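Local coordinates for ribosome inactivating type 1 protein (Iris hollandica, PDB 3MVG) that belongs to the type 1 ribosome-inactivating proteins of plants, whose mixed beta sheet packs against a largely helical body, at residues F6-T11 against I126-A130; D56-I62 against I133-H137; L111-A115 against A149-I153; R119-G125 against I153-L158; R164-I168 against L197-W201. One frame throughout, in Å; residues are numbered along the deposited sequence.

Overall arrangement
The five contacts follow two trends along the chain: interactions 1 to 4 alternate in sequence, whereas interaction 5 opens after the others have closed. Interactions 1 and 2 bring helix 126-138 onto the six-stranded mixed sheet, at strand 3-7 and at the turn before strand 61-67, with centres about 10 Å apart. Interactions 3 and 4, centres about 9 Å apart, share Ile153 on the long helix 146-164, which touches helix 126-138 in turn. Interaction 5, at the end of helix 146-164, joins interaction 4 through the bonds of Gln198 to Arg119 and Gln157. Sheet and helical body are thus linked stepwise, interactions 2 and 5 lying about 26 Å apart by centres.

Interaction 1: residues F6-T11 against I126-A130; sequences FRVTGT and INPLA
Val8 places both of its methyl groups against Ala130, on the first turns of helix 126-138. With chi1 at -65°, CG1 lies beside the backbone N and CG2 between N and the carbonyl carbon. Val8 CG2 therefore comes to 3.9 Å from Ala130 CB, and the other methyl is almost as near. The branch carbon is used too, since Val8 CB is 4.0 Å from Ile126 CG2. Thr11 and Ile126 meet tip to tip, Thr11 CG2 standing 4.0 Å from Ile126 CD1; the same methyl of Thr11 lies at the edge of the Phe6 ring, in its plane. A chi1 of -68° divides the work of Thr11: the methyl faces the helix while OG1 turns back to Val8 O at 2.7 Å. This hydroxyl stands 42° out of the carbonyl plane, and Thr11 N reaches Val8 O from the same face at 3.1 Å, so one oxygen is gripped twice. Phe6 CE1 approaches Leu129 CD1 obliquely at 4.1 Å, and the ring also meets Phe19. The arrangement is that of a type II beta turn, Val8 to Thr11 with Gly10 at positive phi, which follows outer strand 3-7 and rests on a helix packed against the sheet.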
# COMPACT_ATOMS: atom_id res chain seq x y z
N PHE A 6 18.52 0.16 7.37
CA PHE A 6 17.46 1.17 7.44
C PHE A 6 17.76 2.12 8.59
O PHE A 6 18.12 1.68 9.68
CB PHE A 6 16.08 0.53 7.64
CG PHE A 6 14.97 1.54 7.78
CD1 PHE A 6 14.46 1.86 9.04
CD2 PHE A 6 14.47 2.20 6.67
CE1 PHE A 6 13.46 2.81 9.17
CE2 PHE A 6 13.46 3.16 6.81
CZ PHE A 6 12.96 3.45 8.06
N ARG A 7 17.63 3.42 8.32
CA ARG A 7 17.83 4.46 9.34
C ARG A 7 16.57 5.27 9.52
O ARG A 7 15.97 5.70 8.53
CB ARG A 7 18.98 5.39 8.97
CG ARG A 7 20.21 4.66 8.51
CD ARG A 7 21.45 5.41 8.87
NE ARG A 7 22.63 4.70 8.38
CZ ARG A 7 23.87 4.93 8.79
NH1 ARG A 7 24.10 5.88 9.69
NH2 ARG A 7 24.88 4.23 8.29
N VAL A 8 16.18 5.52 10.77
CA VAL A 8 14.97 6.31 10.99
C VAL A 8 15.09 7.77 10.56
O VAL A 8 14.12 8.36 10.10
CB VAL A 8 14.42 6.21 12.44
CG1 VAL A 8 13.96 4.79 12.75
CG2 VAL A 8 15.43 6.69 13.47
N THR A 9 16.29 8.34 10.70
CA THR A 9 16.53 9.75 10.35
C THR A 9 16.19 10.03 8.89
O THR A 9 16.71 9.36 7.99
CB THR A 9 17.99 10.14 10.67
OG1 THR A 9 18.19 10.09 12.09
CG2 THR A 9 18.32 11.55 10.15
N GLY A 10 15.29 10.98 8.67
CA GLY A 10 14.91 11.36 7.32
C GLY A 10 13.96 10.42 6.62
O GLY A 10 13.77 10.52 5.41
N THR A 11 13.35 9.49 7.36
CA THR A 11 12.45 8.50 6.76
C THR A 11 11.30 9.14 5.98
O THR A 11 10.61 10.03 6.48
CB THR A 11 11.88 7.53 7.81
OG1 THR A 11 12.94 6.71 8.32
CG2 THR A 11 10.81 6.61 7.22
N ILE A 126 7.22 5.07 12.99
CA ILE A 126 8.65 5.35 12.97
C ILE A 126 9.20 5.71 14.36
O ILE A 126 10.30 5.28 14.70
CB ILE A 126 9.01 6.37 11.85
CG1 ILE A 126 8.58 5.84 10.48
CG2 ILE A 126 10.49 6.77 11.88
CD1 ILE A 126 9.13 4.46 10.10
N ASN A 127 8.45 6.44 15.17
CA ASN A 127 8.92 6.69 16.53
C ASN A 127 9.01 5.42 17.38
O ASN A 127 10.03 5.20 18.02
CB ASN A 127 8.13 7.81 17.22
CG ASN A 127 8.59 9.19 16.79
OD1 ASN A 127 9.77 9.52 16.88
ND2 ASN A 127 7.65 10.01 16.32
N PRO A 128 7.97 4.55 17.36
CA PRO A 128 8.12 3.25 18.04
C PRO A 128 9.29 2.43 17.51
O PRO A 128 9.97 1.77 18.29
CB PRO A 128 6.78 2.56 17.78
CG PRO A 128 5.82 3.70 17.73
CD PRO A 128 6.55 4.82 17.02
N LEU A 129 9.52 2.48 16.20
CA LEU A 129 10.64 1.77 15.59
C LEU A 129 11.98 2.27 16.17
O LEU A 129 12.82 1.48 16.59
CB LEU A 129 10.59 1.94 14.06
CG LEU A 129 11.23 0.85 13.20
CD1 LEU A 129 10.85 1.03 11.74
CD2 LEU A 129 12.74 0.84 13.34
N ALA A 130 12.15 3.59 16.20
CA ALA A 130 13.35 4.21 16.78
C ALA A 130 13.52 3.85 18.25
O ALA A 130 14.61 3.48 18.68
CB ALA A 130 13.32 5.71 16.60

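Interaction 2: residues D56-I62 against I133-H137; sequences DWGNRPI and ITTLH. Unlike the reference sequence in segment 133-137: Thr134 (reference Ser).
Asp56 and Thr134 supply the polar part of this contact. The Thr134 hydroxyl donates to Asp56 OD2 over 2.6 Å, meeting the oxygen on its anti side and 32° out of the carboxylate plane. The syn lone pair of Asp56 OD2 takes Arg60 NE at 2.8 Å, a salt bridge within segment 56-62, so two donors grip a single oxygen. A chi1 of 73° sets Asp56 CG between its backbone N and carbonyl carbon, which turns the carboxylate back toward Arg60 N; Asp56 OD1 accepts from Arg60 N at 2.9 Å while OD2 still meets Thr134. A water donates to Thr134 OG1 at 2.7 Å and accepts from Trp57 N. The Arg60 bonds brace the carboxylate; the Thr134 bond and the water tie the type I turn Asp56-Asn59, part of the beta hairpin joining antiparallel strands 49-55 and 61-67, to helix 126-138. Arg60 CB stands 3.7 Å from the His137 ring centroid, only 9° off the normal, a CH-pi contact over the face. At the edge of the same ring Pro61 O is 3.1 Å from His137 CD2. Ile62 makes the apolar contacts, CG1 4.0 Å from Ile133 CG2 and CG2 4.1 Å from Leu136 CB.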
# COMPACT_ATOMS: atom_id res chain seq x y z
N ASP A 56 18.76 4.09 15.09
CA ASP A 56 17.82 4.96 15.79
C ASP A 56 18.06 6.45 15.47
O ASP A 56 18.84 6.75 14.58
CB ASP A 56 17.81 4.67 17.30
CG ASP A 56 19.06 5.15 18.02
OD1 ASP A 56 19.90 5.87 17.43
OD2 ASP A 56 19.19 4.79 19.21
N TRP A 57 17.39 7.35 16.18
CA TRP A 57 17.50 8.78 15.87
C TRP A 57 18.93 9.30 16.01
O TRP A 57 19.31 10.25 15.32
CB TRP A 57 16.56 9.65 16.70
CG TRP A 57 15.09 9.41 16.47
CD1 TRP A 57 14.18 8.97 17.39
CD2 TRP A 57 14.35 9.62 15.25
NE1 TRP A 57 12.93 8.89 16.83
CE2 TRP A 57 13.00 9.27 15.52
CE3 TRP A 57 14.68 10.07 13.97
CZ2 TRP A 57 12.00 9.34 14.55
CZ3 TRP A 57 13.69 10.14 13.00
CH2 TRP A 57 12.36 9.78 13.30
N GLY A 58 19.72 8.69 16.88
CA GLY A 58 21.12 9.07 17.06
C GLY A 58 22.10 8.21 16.27
O GLY A 58 23.30 8.22 16.55
N ASN A 59 21.60 7.48 15.28
CA ASN A 59 22.39 6.52 14.52
C ASN A 59 23.10 5.45 15.34
O ASN A 59 24.15 4.95 14.96
CB ASN A 59 23.36 7.20 13.56
CG ASN A 59 22.68 7.70 12.32
OD1 ASN A 59 21.67 7.13 11.87
ND2 ASN A 59 23.20 8.78 11.76
N ARG A 60 22.51 5.10 16.48
CA ARG A 60 22.95 3.93 17.23
C ARG A 60 22.29 2.71 16.61
O ARG A 60 21.06 2.66 16.52
CB ARG A 60 22.56 4.05 18.70
CG ARG A 60 23.25 5.20 19.43
CD ARG A 60 22.57 5.51 20.75
NE ARG A 60 21.25 6.09 20.54
CZ ARG A 60 21.00 7.40 20.57
NH1 ARG A 60 21.97 8.26 20.82
NH2 ARG A 60 19.77 7.84 20.36
N PRO A 61 23.10 1.73 16.17
CA PRO A 61 22.54 0.59 15.47
C PRO A 61 22.32 -0.65 16.31
O PRO A 61 22.97 -0.85 17.34
CB PRO A 61 23.61 0.28 14.43
CG PRO A 61 24.91 0.60 15.16
CD PRO A 61 24.58 1.73 16.13
N ILE A 62 21.35 -1.47 15.89
CA ILE A 62 21.26 -2.88 16.29
C ILE A 62 21.04 -3.69 15.02
O ILE A 62 20.43 -3.17 14.07
CB ILE A 62 20.15 -3.18 17.34
CG1 ILE A 62 18.74 -2.97 16.77
CG2 ILE A 62 20.37 -2.37 18.60
CD1 ILE A 62 18.10 -4.23 16.25
N ILE A 133 14.69 0.25 18.64
CA ILE A 133 16.12 0.15 18.36
C ILE A 133 16.95 0.63 19.54
O ILE A 133 17.88 -0.05 19.97
CB ILE A 133 16.51 0.94 17.10
CG1 ILE A 133 15.81 0.39 15.85
CG2 ILE A 133 18.03 0.94 16.92
CD1 ILE A 133 15.80 1.40 14.70
N THR A 134 16.61 1.80 20.07
CA THR A 134 17.35 2.37 21.20
C THR A 134 17.30 1.44 22.41
O THR A 134 18.31 1.24 23.09
CB THR A 134 16.80 3.75 21.60
OG1 THR A 134 16.94 4.66 20.51
CG2 THR A 134 17.56 4.32 22.77
N THR A 135 16.13 0.88 22.66
CA THR A 135 15.93 -0.00 23.81
C THR A 135 16.81 -1.24 23.70
O THR A 135 17.52 -1.58 24.66
CB THR A 135 14.45 -0.38 23.96
OG1 THR A 135 13.68 0.81 24.16
CG2 THR A 135 14.24 -1.30 25.16
N LEU A 136 16.82 -1.88 22.54
CA LEU A 136 17.69 -3.03 22.34
C LEU A 136 19.15 -2.62 22.35
O LEU A 136 20.00 -3.35 22.86
CB LEU A 136 17.34 -3.76 21.05
CG LEU A 136 15.96 -4.44 21.01
CD1 LEU A 136 15.86 -5.32 19.79
CD2 LEU A 136 15.68 -5.26 22.28
N HIS A 137 19.46 -1.44 21.81
CA HIS A 137 20.85 -0.97 21.82
C HIS A 137 21.41 -0.89 23.24
O HIS A 137 22.55 -1.28 23.48
CB HIS A 137 20.97 0.40 21.14
CG HIS A 137 22.38 0.86 20.99
ND1 HIS A 137 23.01 1.63 21.94
CD2 HIS A 137 23.30 0.62 20.03
CE1 HIS A 137 24.26 1.87 21.56
NE2 HIS A 137 24.46 1.27 20.40
O HOH W 1 15.86 6.68 19.02

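Interaction 3: residues L111-A115 against A149-I153; sequences LQNVA and ARSLI
Leu111 packs between Ala149, Leu152 and Ile153 where helix 108-115 crosses the long helix 146-164 of this ribosome-inactivating protein fold. The axes of the two short segments approach to 8.5 Å and their directions differ by 135°, an inclined antiparallel helix pair. Along the Leu111 side chain, CB comes first: it is 3.7 Å from Ile153 CG1. Beyond it, chi1 of -68° sets CG beside the backbone N, and the branches part. Leu111 CD1 continues along Ile153, 4.1 Å from Ile153 CG1, the two side chains sliding past each other in opposite directions. Leu111 CD2 turns to Ala149, one turn before Ile153, and to Leu152 CB at 4.1 Å. At the tip of Ile153, CD1 touches Gln112 CG at 3.9 Å, with the side chains crossing at about a right angle; the polar end of Gln112 leaves to bond Arg119. Alanines on both helices go with a close approach of the backbones. Ala115 CB lies 3.7 Å from Arg150 N, and the single methyl of Ala149 fits against helix 108-115: Ala149 CB is 3.6 Å from Val114 CG1 and only 3.4 Å from Leu111 O.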
# COMPACT_ATOMS: atom_id res chain seq x y z
N LEU A 111 6.42 -13.68 23.32
CA LEU A 111 6.81 -12.27 23.39
C LEU A 111 5.82 -11.44 24.21
O LEU A 111 6.23 -10.62 25.03
CB LEU A 111 6.95 -11.67 21.99
CG LEU A 111 8.11 -12.18 21.14
CD1 LEU A 111 7.90 -11.74 19.70
CD2 LEU A 111 9.44 -11.68 21.67
N GLN A 112 4.53 -11.66 23.97
CA GLN A 112 3.49 -10.91 24.68
C GLN A 112 3.45 -11.23 26.17
O GLN A 112 3.19 -10.35 26.99
CB GLN A 112 2.12 -11.11 24.02
CG GLN A 112 2.08 -10.39 22.67
CD GLN A 112 0.87 -10.71 21.80
OE1 GLN A 112 0.60 -9.98 20.86
NE2 GLN A 112 0.16 -11.79 22.09
N ASN A 113 3.72 -12.48 26.51
CA ASN A 113 3.83 -12.86 27.91
C ASN A 113 4.97 -12.11 28.60
O ASN A 113 4.78 -11.53 29.68
CB ASN A 113 4.03 -14.37 28.05
CG ASN A 113 4.17 -14.80 29.49
OD1 ASN A 113 3.22 -14.73 30.27
ND2 ASN A 113 5.37 -15.25 29.85
N VAL A 114 6.15 -12.09 27.99
CA VAL A 114 7.30 -11.42 28.57
C VAL A 114 7.11 -9.89 28.61
O VAL A 114 7.48 -9.24 29.58
CB VAL A 114 8.62 -11.84 27.87
CG1 VAL A 114 9.81 -11.07 28.41
CG2 VAL A 114 8.85 -13.34 28.06
N ALA A 115 6.52 -9.34 27.55
CA ALA A 115 6.28 -7.90 27.45
C ALA A 115 5.17 -7.41 28.37
O ALA A 115 5.09 -6.22 28.67
CB ALA A 115 5.98 -7.50 26.01
N ALA A 149 11.38 -7.98 24.89
CA ALA A 149 10.24 -8.58 24.22
C ALA A 149 9.34 -7.52 23.59
O ALA A 149 8.89 -7.68 22.45
CB ALA A 149 9.45 -9.46 25.18
N ARG A 150 9.08 -6.43 24.32
CA ARG A 150 8.24 -5.37 23.78
C ARG A 150 8.86 -4.79 22.50
O ARG A 150 8.17 -4.58 21.49
CB ARG A 150 8.04 -4.25 24.80
CG ARG A 150 6.93 -3.30 24.41
CD ARG A 150 7.03 -1.96 25.12
NE ARG A 150 5.89 -1.11 24.80
CZ ARG A 150 5.75 -0.41 23.67
NH1 ARG A 150 6.69 -0.45 22.72
NH2 ARG A 150 4.66 0.32 23.47
N SER A 151 10.16 -4.54 22.54
CA SER A 151 10.87 -3.96 21.40
C SER A 151 10.90 -4.90 20.21
O SER A 151 10.74 -4.47 19.06
CB SER A 151 12.27 -3.52 21.79
OG SER A 151 12.19 -2.51 22.80
N LEU A 152 11.06 -6.19 20.47
CA LEU A 152 11.02 -7.19 19.41
C LEU A 152 9.64 -7.30 18.77
O LEU A 152 9.53 -7.49 17.57
CB LEU A 152 11.50 -8.55 19.91
CG LEU A 152 13.02 -8.66 20.09
CD1 LEU A 152 13.36 -9.93 20.86
CD2 LEU A 152 13.77 -8.61 18.77
N ILE A 153 8.58 -7.14 19.55
CA ILE A 153 7.23 -7.11 18.98
C ILE A 153 7.12 -6.00 17.94
O ILE A 153 6.56 -6.20 16.85
CB ILE A 153 6.16 -6.93 20.09
CG1 ILE A 153 6.05 -8.23 20.90
CG2 ILE A 153 4.81 -6.55 19.50
CD1 ILE A 153 5.24 -8.10 22.19

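Interaction 4: residues R119-G125 against I153-L158; sequences RENIDLG and IVLIQL
A chi1 of 71° sets Arg119 CG between the backbone N and the carbonyl carbon and directs the extended chain beyond it obliquely across Gln157, Arg119 CD passing 3.7 Å from Gln157 OE1. Nearer the backbone, Arg119 CB rests 3.6 Å from Ile153 CG2. Gln157 OE1 lies at the guanidinium edge, yet the planes of guanidinium and amide are 72° apart, and the polar ends bond to others: Arg119 to Gln198 and Gln112, Gln157 OE1 to Gln198. Gln157, with chi1 at -69° and extended beyond CG, returns its NE2 to Ile153 O at 3.2 Å, on the opposite face of that carbonyl from Gln157 N. Gln157 NE2 also donates to a water 2.8 Å away, which in turn donates to Arg119 O at 2.7 Å and to Ile122 O. In this way the link between helix 108-115 and helix 126-138 is laid along the long helix 146-164. Ile122 CG2 packs 3.6 Å from Val154 CG2, and the Leu124 side chain crosses Gln157 at about a right angle, its CD2 3.7 Å from Gln157 NE2. Gly125, the N-cap residue of helix 126-138, puts its O 3.6 Å from Leu158 CD1.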
# COMPACT_ATOMS: atom_id res chain seq x y z
N ARG A 119 0.06 -7.16 21.54
CA ARG A 119 0.49 -6.22 20.51
C ARG A 119 -0.64 -5.32 19.97
O ARG A 119 -0.36 -4.28 19.37
CB ARG A 119 1.27 -6.91 19.39
CG ARG A 119 0.47 -7.80 18.47
CD ARG A 119 1.45 -8.70 17.76
NE ARG A 119 0.87 -9.57 16.74
CZ ARG A 119 0.26 -10.73 16.98
NH1 ARG A 119 -0.19 -11.45 15.97
NH2 ARG A 119 0.07 -11.16 18.22
N GLU A 120 -1.89 -5.68 20.25
CA GLU A 120 -3.02 -4.78 19.97
C GLU A 120 -2.90 -3.46 20.73
O GLU A 120 -3.52 -2.47 20.36
CB GLU A 120 -4.36 -5.44 20.32
CG GLU A 120 -4.86 -6.46 19.31
CD GLU A 120 -6.14 -7.15 19.73
OE1 GLU A 120 -7.09 -6.46 20.16
OE2 GLU A 120 -6.20 -8.39 19.61
N ASN A 121 -2.08 -3.46 21.78
CA ASN A 121 -1.92 -2.29 22.64
C ASN A 121 -0.55 -1.61 22.53
O ASN A 121 -0.17 -0.80 23.38
CB ASN A 121 -2.24 -2.66 24.10
CG ASN A 121 -3.63 -3.26 24.25
OD1 ASN A 121 -4.60 -2.76 23.68
ND2 ASN A 121 -3.72 -4.34 25.01
N ILE A 122 0.18 -1.93 21.46
CA ILE A 122 1.53 -1.41 21.24
C ILE A 122 1.57 -0.58 19.96
O ILE A 122 1.30 -1.08 18.88
CB ILE A 122 2.57 -2.56 21.19
CG1 ILE A 122 2.67 -3.24 22.56
CG2 ILE A 122 3.94 -2.04 20.70
CD1 ILE A 122 3.49 -4.52 22.59
N ASP A 123 1.89 0.71 20.11
CA ASP A 123 1.98 1.63 18.97
C ASP A 123 3.03 1.18 17.96
O ASP A 123 4.12 0.77 18.34
CB ASP A 123 2.36 3.05 19.42
CG ASP A 123 1.22 3.80 20.10
OD1 ASP A 123 0.06 3.38 20.02
OD2 ASP A 123 1.52 4.85 20.71
N LEU A 124 2.67 1.28 16.68
CA LEU A 124 3.59 1.04 15.58
C LEU A 124 3.72 2.29 14.72
O LEU A 124 2.72 2.95 14.41
CB LEU A 124 3.09 -0.12 14.72
CG LEU A 124 2.95 -1.48 15.41
CD1 LEU A 124 2.40 -2.49 14.44
CD2 LEU A 124 4.29 -1.97 15.98
N GLY A 125 4.94 2.58 14.32
CA GLY A 125 5.25 3.76 13.51
C GLY A 125 6.75 3.98 13.59
O GLY A 125 7.46 3.18 14.20
N ILE A 153 8.58 -7.14 19.55
CA ILE A 153 7.23 -7.11 18.98
C ILE A 153 7.12 -6.00 17.94
O ILE A 153 6.56 -6.20 16.85
CB ILE A 153 6.16 -6.93 20.09
CG1 ILE A 153 6.05 -8.23 20.90
CG2 ILE A 153 4.81 -6.55 19.50
CD1 ILE A 153 5.24 -8.10 22.19
N VAL A 154 7.64 -4.81 18.27
CA VAL A 154 7.62 -3.67 17.36
C VAL A 154 8.46 -3.97 16.11
O VAL A 154 7.99 -3.82 14.98
CB VAL A 154 8.13 -2.38 18.06
CG1 VAL A 154 8.28 -1.23 17.07
CG2 VAL A 154 7.17 -1.98 19.18
N LEU A 155 9.69 -4.43 16.31
CA LEU A 155 10.62 -4.64 15.19
C LEU A 155 10.21 -5.79 14.28
O LEU A 155 10.30 -5.67 13.07
CB LEU A 155 12.05 -4.82 15.69
CG LEU A 155 12.61 -3.58 16.40
CD1 LEU A 155 13.99 -3.85 16.95
CD2 LEU A 155 12.59 -2.33 15.52
N ILE A 156 9.75 -6.89 14.87
CA ILE A 156 9.26 -8.01 14.08
C ILE A 156 8.11 -7.57 13.17
O ILE A 156 8.09 -7.89 11.98
CB ILE A 156 8.87 -9.21 14.97
CG1 ILE A 156 10.14 -9.85 15.55
CG2 ILE A 156 8.03 -10.22 14.18
CD1 ILE A 156 9.90 -10.78 16.73
N GLN A 157 7.18 -6.81 13.71
CA GLN A 157 6.06 -6.36 12.89
C GLN A 157 6.47 -5.39 11.80
O GLN A 157 5.95 -5.45 10.70
CB GLN A 157 4.94 -5.79 13.75
CG GLN A 157 4.25 -6.84 14.58
CD GLN A 157 3.12 -6.25 15.37
OE1 GLN A 157 1.95 -6.36 14.99
NE2 GLN A 157 3.46 -5.59 16.46
N LEU A 158 7.41 -4.49 12.10
CA LEU A 158 7.80 -3.46 11.14
C LEU A 158 8.88 -3.89 10.16
O LEU A 158 9.18 -3.15 9.21
CB LEU A 158 8.20 -2.16 11.87
CG LEU A 158 7.05 -1.53 12.65
CD1 LEU A 158 7.56 -0.33 13.43
CD2 LEU A 158 5.94 -1.11 11.72
O HOH W 2 1.90 -3.74 17.96

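Interaction 5: residues R164-I168 against L197-W201; sequences RFRAI and LQTNW
Arg164 lies flat on Trp201, guanidinium and indole planes only 10° apart with centres separated by 3.7 Å. Its extended chain runs across the indole: Arg164 CD stands 3.6 Å from the centroid of the five-membered ring of Trp201, a CH-pi contact, and CZ lies over the six-membered ring in cation-pi geometry. A chi1 of -178° sends Trp201 CG away from its backbone N and sets the indole face against the arginine. Phe165 is turned differently. The edge of Trp201 points toward the Phe165 face in an offset edge-to-face pair, planes at 76° and centroids 5.3 Å apart. Leu197 covers a Phe165 face, its CG 3.7 Å from the ring centroid. Farther along, Ile168 CD1 meets Gln198 CG at 3.9 Å, the side chains crossing at about a right angle. The contact joins the break between helices 146-164 and 166-173 to that between 192-199 and 201-210. A water accepts from Arg164 NH1 at 2.7 Å and donates to Gln198 O at 2.8 Å, while Arg164 NH2 bonds Asn70 O and a glycerol, probably from the crystallisation liquor. The stack probably sets the tilt of the guanidinium, and the hydrogen bonds from NH1 and NH2 would limit its turning in its own plane.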
# COMPACT_ATOMS: atom_id res chain seq x y z
N ARG A 164 6.46 -9.60 4.72
CA ARG A 164 5.53 -10.67 4.34
C ARG A 164 4.24 -10.14 3.71
O ARG A 164 3.69 -10.78 2.81
CB ARG A 164 5.17 -11.52 5.55
CG ARG A 164 6.29 -12.38 6.08
CD ARG A 164 5.83 -12.98 7.38
NE ARG A 164 6.78 -13.93 7.94
CZ ARG A 164 6.60 -14.56 9.11
NH1 ARG A 164 5.52 -14.32 9.83
NH2 ARG A 164 7.51 -15.41 9.54
N PHE A 165 3.76 -8.98 4.18
CA PHE A 165 2.46 -8.46 3.77
C PHE A 165 2.52 -6.99 3.42
O PHE A 165 2.67 -6.12 4.31
CB PHE A 165 1.41 -8.62 4.87
CG PHE A 165 1.04 -10.04 5.17
CD1 PHE A 165 0.17 -10.74 4.34
CD2 PHE A 165 1.55 -10.67 6.29
CE1 PHE A 165 -0.18 -12.06 4.62
CE2 PHE A 165 1.19 -11.98 6.58
CZ PHE A 165 0.33 -12.67 5.74
N ARG A 166 2.33 -6.68 2.14
CA ARG A 166 2.26 -5.29 1.70
C ARG A 166 1.07 -4.56 2.30
O ARG A 166 1.10 -3.33 2.41
CB ARG A 166 2.26 -5.20 0.17
CG ARG A 166 3.57 -5.68 -0.42
CD ARG A 166 3.49 -5.86 -1.91
NE ARG A 166 4.70 -6.48 -2.44
CZ ARG A 166 5.82 -5.83 -2.75
NH1 ARG A 166 5.91 -4.51 -2.63
NH2 ARG A 166 6.87 -6.53 -3.18
N ALA A 167 0.03 -5.29 2.72
CA ALA A 167 -1.10 -4.64 3.39
C ALA A 167 -0.67 -4.03 4.72
O ALA A 167 -1.20 -2.99 5.12
CB ALA A 167 -2.24 -5.61 3.60
N ILE A 168 0.28 -4.67 5.39
CA ILE A 168 0.80 -4.12 6.65
C ILE A 168 1.77 -2.96 6.36
O ILE A 168 1.70 -1.92 7.02
CB ILE A 168 1.43 -5.21 7.55
CG1 ILE A 168 0.43 -6.35 7.75
CG2 ILE A 168 1.87 -4.60 8.90
CD1 ILE A 168 0.97 -7.53 8.56
N LEU A 197 -4.17 -11.58 9.87
CA LEU A 197 -3.37 -11.70 8.69
C LEU A 197 -2.01 -12.33 9.03
O LEU A 197 -1.59 -13.32 8.42
CB LEU A 197 -3.21 -10.33 8.05
CG LEU A 197 -2.62 -10.28 6.66
CD1 LEU A 197 -3.49 -11.05 5.66
CD2 LEU A 197 -2.48 -8.83 6.24
N GLN A 198 -1.35 -11.78 10.06
CA GLN A 198 -0.07 -12.31 10.53
C GLN A 198 -0.17 -13.80 10.87
O GLN A 198 0.69 -14.59 10.50
CB GLN A 198 0.42 -11.54 11.76
CG GLN A 198 0.74 -10.08 11.50
CD GLN A 198 0.99 -9.30 12.78
OE1 GLN A 198 0.85 -9.83 13.88
NE2 GLN A 198 1.36 -8.04 12.64
N THR A 199 -1.24 -14.17 11.59
CA THR A 199 -1.48 -15.55 12.01
C THR A 199 -1.62 -16.52 10.84
O THR A 199 -1.31 -17.71 10.95
CB THR A 199 -2.76 -15.62 12.90
OG1 THR A 199 -2.63 -14.72 14.00
CG2 THR A 199 -3.03 -17.03 13.42
N ASN A 200 -2.10 -16.00 9.70
CA ASN A 200 -2.43 -16.83 8.55
C ASN A 200 -1.38 -16.87 7.45
O ASN A 200 -1.67 -17.34 6.34
CB ASN A 200 -3.80 -16.44 8.00
CG ASN A 200 -4.92 -17.07 8.78
OD1 ASN A 200 -5.24 -18.25 8.59
ND2 ASN A 200 -5.50 -16.31 9.71
N TRP A 201 -0.17 -16.40 7.74
CA TRP A 201 0.87 -16.35 6.72
C TRP A 201 1.22 -17.72 6.15
O TRP A 201 1.27 -17.88 4.93
CB TRP A 201 2.11 -15.66 7.24
CG TRP A 201 3.19 -15.53 6.20
CD1 TRP A 201 3.12 -14.87 5.01
CD2 TRP A 201 4.50 -16.11 6.26
NE1 TRP A 201 4.31 -14.98 4.33
CE2 TRP A 201 5.17 -15.74 5.08
CE3 TRP A 201 5.17 -16.89 7.22
CZ2 TRP A 201 6.49 -16.12 4.83
CZ3 TRP A 201 6.47 -17.26 6.96
CH2 TRP A 201 7.12 -16.88 5.78
O HOH W 3 2.98 -13.44 9.27